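Local coordinates for microcin B17-processing protein McbB (Escherichia coli str. K-12 substr. MG1655, PDB 6GRH) that helps process the inactive precursor of the antibiotic microcin B17 into the active peptide, at residues L16-I21 / T27-Y32. Sequence-based numbering, arbitrary orientation.
Sequences LPFEII and TLLITY. With EDO (1,2-ethanediol), chain J.
F18, I20, T27 and L29 make the tight part of this contact. The CD1 methyl of I20 presses on T27 CG2 at 3.4 Å, closer than usual for two carbons; I20 CG1 lies anti to the backbone N (chi1 174°), which helps bring CD1 toward T27. F18 CD2 meets L29 CD1 at 3.5 Å, while F18 CB rests on the CG2 methyl of T31. L47 and L50 of helix 41-52 cover I20 and F18. The two strands form an antiparallel beta hairpin, with strand 34-38 continuing the sheet beyond 27-31. Paired amides of E19 with I30 and of I21 with L28 give four nearly straight bonds, among them E19 N to I30 O at 2.9 Å. On the face of E19, I21, L28 and I30 the strands pack more loosely on each other: I21 CD1 and I30 CD1 stay 4.1 Å apart, M227 and L222 of the second subunit lie against I21 and L28, and E19 OE2 leads away to a salt bridge with R51 and a hydrogen bond with A233 N of that subunit. Past the last paired amides, a water bridges P17 O (2.7 Å) and Y32 N (3.2 Å). P17 CB sits over one face of the Y32 ring, 4.0 Å from its centroid, in a CH-pi contact, and Y32 OH shares a 3.1 Å hydrogen bond with O1 of 1,2-ethanediol, probably from the crystallisation liquor.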
ATOM      1  N   LEU B  16     -12.548  36.722  -5.346  1.00 29.40           N
ATOM      2  CA  LEU B  16     -12.624  35.529  -4.501  1.00 28.81           C
ATOM      3  C   LEU B  16     -14.007  35.451  -3.879  1.00 28.09           C
ATOM      4  O   LEU B  16     -14.777  36.378  -4.000  1.00 27.87           O
ATOM      5  CB  LEU B  16     -11.524  35.553  -3.432  1.00 28.84           C
ATOM      6  CG  LEU B  16     -10.106  35.700  -3.975  1.00 29.80           C
ATOM      7  CD1 LEU B  16      -9.085  36.040  -2.893  1.00 29.89           C
ATOM      8  CD2 LEU B  16      -9.691  34.424  -4.704  1.00 30.25           C
ATOM      9  N   PRO B  17     -14.349  34.326  -3.236  1.00 27.99           N
ATOM     10  CA  PRO B  17     -15.683  34.269  -2.615  1.00 27.99           C
ATOM     11  C   PRO B  17     -15.850  35.226  -1.435  1.00 27.23           C
ATOM     12  O   PRO B  17     -15.003  35.254  -0.540  1.00 27.45           O
ATOM     13  CB  PRO B  17     -15.788  32.812  -2.125  1.00 28.39           C
ATOM     14  CG  PRO B  17     -14.828  32.066  -3.000  1.00 28.32           C
ATOM     15  CD  PRO B  17     -13.675  33.026  -3.156  1.00 28.63           C
ATOM     16  N   PHE B  18     -16.935  35.988  -1.434  1.00 26.56           N
ATOM     17  CA  PHE B  18     -17.263  36.847  -0.302  1.00 26.88           C
ATOM     18  C   PHE B  18     -18.721  37.239  -0.326  1.00 27.99           C
ATOM     19  O   PHE B  18     -19.392  37.064  -1.346  1.00 28.06           O
ATOM     20  CB  PHE B  18     -16.372  38.093  -0.288  1.00 26.58           C
ATOM     21  CG  PHE B  18     -16.700  39.097  -1.359  1.00 26.44           C
ATOM     22  CD1 PHE B  18     -16.223  38.938  -2.642  1.00 26.16           C
ATOM     23  CD2 PHE B  18     -17.496  40.201  -1.077  1.00 26.95           C
ATOM     24  CE1 PHE B  18     -16.514  39.869  -3.635  1.00 26.50           C
ATOM     25  CE2 PHE B  18     -17.775  41.135  -2.058  1.00 27.40           C
ATOM     26  CZ  PHE B  18     -17.294  40.965  -3.339  1.00 27.06           C
ATOM     27  N   GLU B  19     -19.223  37.745   0.800  1.00 29.12           N
ATOM     28  CA  GLU B  19     -20.512  38.421   0.835  1.00 30.57           C
ATOM     29  C   GLU B  19     -20.336  39.787   1.488  1.00 31.39           C
ATOM     30  O   GLU B  19     -19.440  39.987   2.316  1.00 29.90           O
ATOM     31  CB  GLU B  19     -21.589  37.612   1.578  1.00 32.06           C
ATOM     32  CG  GLU B  19     -21.940  36.235   1.003  1.00 32.56           C
ATOM     33  CD  GLU B  19     -22.641  36.262  -0.358  1.00 34.35           C
ATOM     34  OE1 GLU B  19     -23.376  37.225  -0.676  1.00 36.21           O
ATOM     35  OE2 GLU B  19     -22.429  35.314  -1.151  1.00 34.87           O
ATOM     36  N   ILE B  20     -21.187  40.727   1.069  1.00 32.61           N
ATOM     37  CA  ILE B  20     -21.233  42.068   1.607  1.00 34.28           C
ATOM     38  C   ILE B  20     -22.695  42.253   1.995  1.00 36.34           C
ATOM     39  O   ILE B  20     -23.544  42.302   1.123  1.00 37.40           O
ATOM     40  CB  ILE B  20     -20.723  43.137   0.599  1.00 35.01           C
ATOM     41  CG1 ILE B  20     -20.912  44.562   1.139  1.00 36.36           C
ATOM     42  CG2 ILE B  20     -21.376  43.054  -0.788  1.00 35.01           C
ATOM     43  CD1 ILE B  20     -19.901  44.971   2.176  1.00 36.62           C
ATOM     44  N   ILE B  21     -22.979  42.342   3.292  1.00 37.26           N
ATOM     45  CA  ILE B  21     -24.378  42.386   3.790  1.00 39.50           C
ATOM     46  C   ILE B  21     -24.654  43.663   4.568  1.00 40.78           C
ATOM     47  O   ILE B  21     -23.748  44.237   5.159  1.00 40.10           O
ATOM     48  CB  ILE B  21     -24.733  41.136   4.633  1.00 39.45           C
ATOM     49  CG1 ILE B  21     -23.839  41.025   5.875  1.00 39.48           C
ATOM     50  CG2 ILE B  21     -24.595  39.884   3.769  1.00 39.26           C
ATOM     51  CD1 ILE B  21     -24.114  39.821   6.760  1.00 39.55           C
ATOM     52  N   THR B  27     -22.907  47.523   7.814  1.00 41.16           N
ATOM     53  CA  THR B  27     -22.462  46.810   6.621  1.00 39.35           C
ATOM     54  C   THR B  27     -21.262  45.950   6.956  1.00 36.32           C
ATOM     55  O   THR B  27     -20.290  46.445   7.507  1.00 35.87           O
ATOM     56  CB  THR B  27     -22.111  47.805   5.500  1.00 39.61           C
ATOM     57  OG1 THR B  27     -23.301  48.503   5.170  1.00 41.06           O
ATOM     58  CG2 THR B  27     -21.624  47.103   4.247  1.00 39.46           C
ATOM     59  N   LEU B  28     -21.347  44.667   6.626  1.00 34.20           N
ATOM     60  CA  LEU B  28     -20.269  43.717   6.923  1.00 32.78           C
ATOM     61  C   LEU B  28     -19.818  42.999   5.646  1.00 30.44           C
ATOM     62  O   LEU B  28     -20.650  42.544   4.861  1.00 29.20           O
ATOM     63  CB  LEU B  28     -20.693  42.678   7.960  1.00 33.39           C
ATOM     64  CG  LEU B  28     -21.231  43.128   9.317  1.00 35.27           C
ATOM     65  CD1 LEU B  28     -21.466  41.913  10.200  1.00 36.14           C
ATOM     66  CD2 LEU B  28     -20.307  44.092  10.040  1.00 36.11           C
ATOM     67  N   LEU B  29     -18.496  42.933   5.490  1.00 28.91           N
ATOM     68  CA  LEU B  29     -17.806  42.168   4.477  1.00 28.06           C
ATOM     69  C   LEU B  29     -17.379  40.873   5.151  1.00 27.31           C
ATOM     70  O   LEU B  29     -16.790  40.924   6.225  1.00 27.31           O
ATOM     71  CB  LEU B  29     -16.554  42.925   4.017  1.00 28.12           C
ATOM     72  CG  LEU B  29     -15.589  42.164   3.107  1.00 27.46           C
ATOM     73  CD1 LEU B  29     -16.260  41.824   1.804  1.00 27.33           C
ATOM     74  CD2 LEU B  29     -14.281  42.879   2.866  1.00 27.66           C
ATOM     75  N   ILE B  30     -17.673  39.743   4.529  1.00 26.48           N
ATOM     76  CA  ILE B  30     -17.209  38.446   5.006  1.00 26.07           C
ATOM     77  C   ILE B  30     -16.577  37.702   3.847  1.00 25.57           C
ATOM     78  O   ILE B  30     -17.238  37.422   2.847  1.00 24.91           O
ATOM     79  CB  ILE B  30     -18.360  37.602   5.579  1.00 26.38           C
ATOM     80  CG1 ILE B  30     -19.165  38.415   6.599  1.00 27.50           C
ATOM     81  CG2 ILE B  30     -17.811  36.330   6.207  1.00 26.48           C
ATOM     82  CD1 ILE B  30     -20.532  37.838   6.888  1.00 28.38           C
ATOM     83  N   THR B  31     -15.299  37.356   4.005  1.00 25.19           N
ATOM     84  CA  THR B  31     -14.594  36.545   3.041  1.00 24.85           C
ATOM     85  C   THR B  31     -14.100  35.261   3.701  1.00 25.59           C
ATOM     86  O   THR B  31     -14.312  35.035   4.889  1.00 24.66           O
ATOM     87  CB  THR B  31     -13.400  37.301   2.452  1.00 25.12           C
ATOM     88  OG1 THR B  31     -12.282  37.268   3.353  1.00 24.62           O
ATOM     89  CG2 THR B  31     -13.775  38.779   2.169  1.00 25.78           C
ATOM     90  N   TYR B  32     -13.391  34.447   2.932  1.00 26.59           N
ATOM     91  CA  TYR B  32     -12.718  33.276   3.502  1.00 27.36           C
ATOM     92  C   TYR B  32     -11.573  33.604   4.473  1.00 28.35           C
ATOM     93  O   TYR B  32     -11.239  32.799   5.349  1.00 28.72           O
ATOM     94  CB  TYR B  32     -12.206  32.404   2.365  1.00 28.71           C
ATOM     95  CG  TYR B  32     -13.255  31.598   1.631  1.00 28.70           C
ATOM     96  CD1 TYR B  32     -14.578  31.511   2.070  1.00 29.87           C
ATOM     97  CD2 TYR B  32     -12.906  30.870   0.524  1.00 29.89           C
ATOM     98  CE1 TYR B  32     -15.513  30.743   1.398  1.00 29.83           C
ATOM     99  CE2 TYR B  32     -13.843  30.107  -0.163  1.00 29.86           C
ATOM    100  CZ  TYR B  32     -15.139  30.047   0.293  1.00 30.05           C
ATOM    101  OH  TYR B  32     -16.048  29.275  -0.369  1.00 30.29           O
TER
HETATM  102  C1  EDO J 405     -17.292  29.119  -3.822  0.50 38.61           C
HETATM  103  O1  EDO J 405     -15.918  28.943  -3.467  0.50 37.48           O
HETATM  104  C2  EDO J 405     -18.128  28.922  -2.569  0.50 38.23           C
HETATM  105  O2  EDO J 405     -19.499  28.715  -2.899  0.50 39.20           O
HETATM  106  O   HOH W   1     -12.362  34.967  -0.006  1.00 27.72           O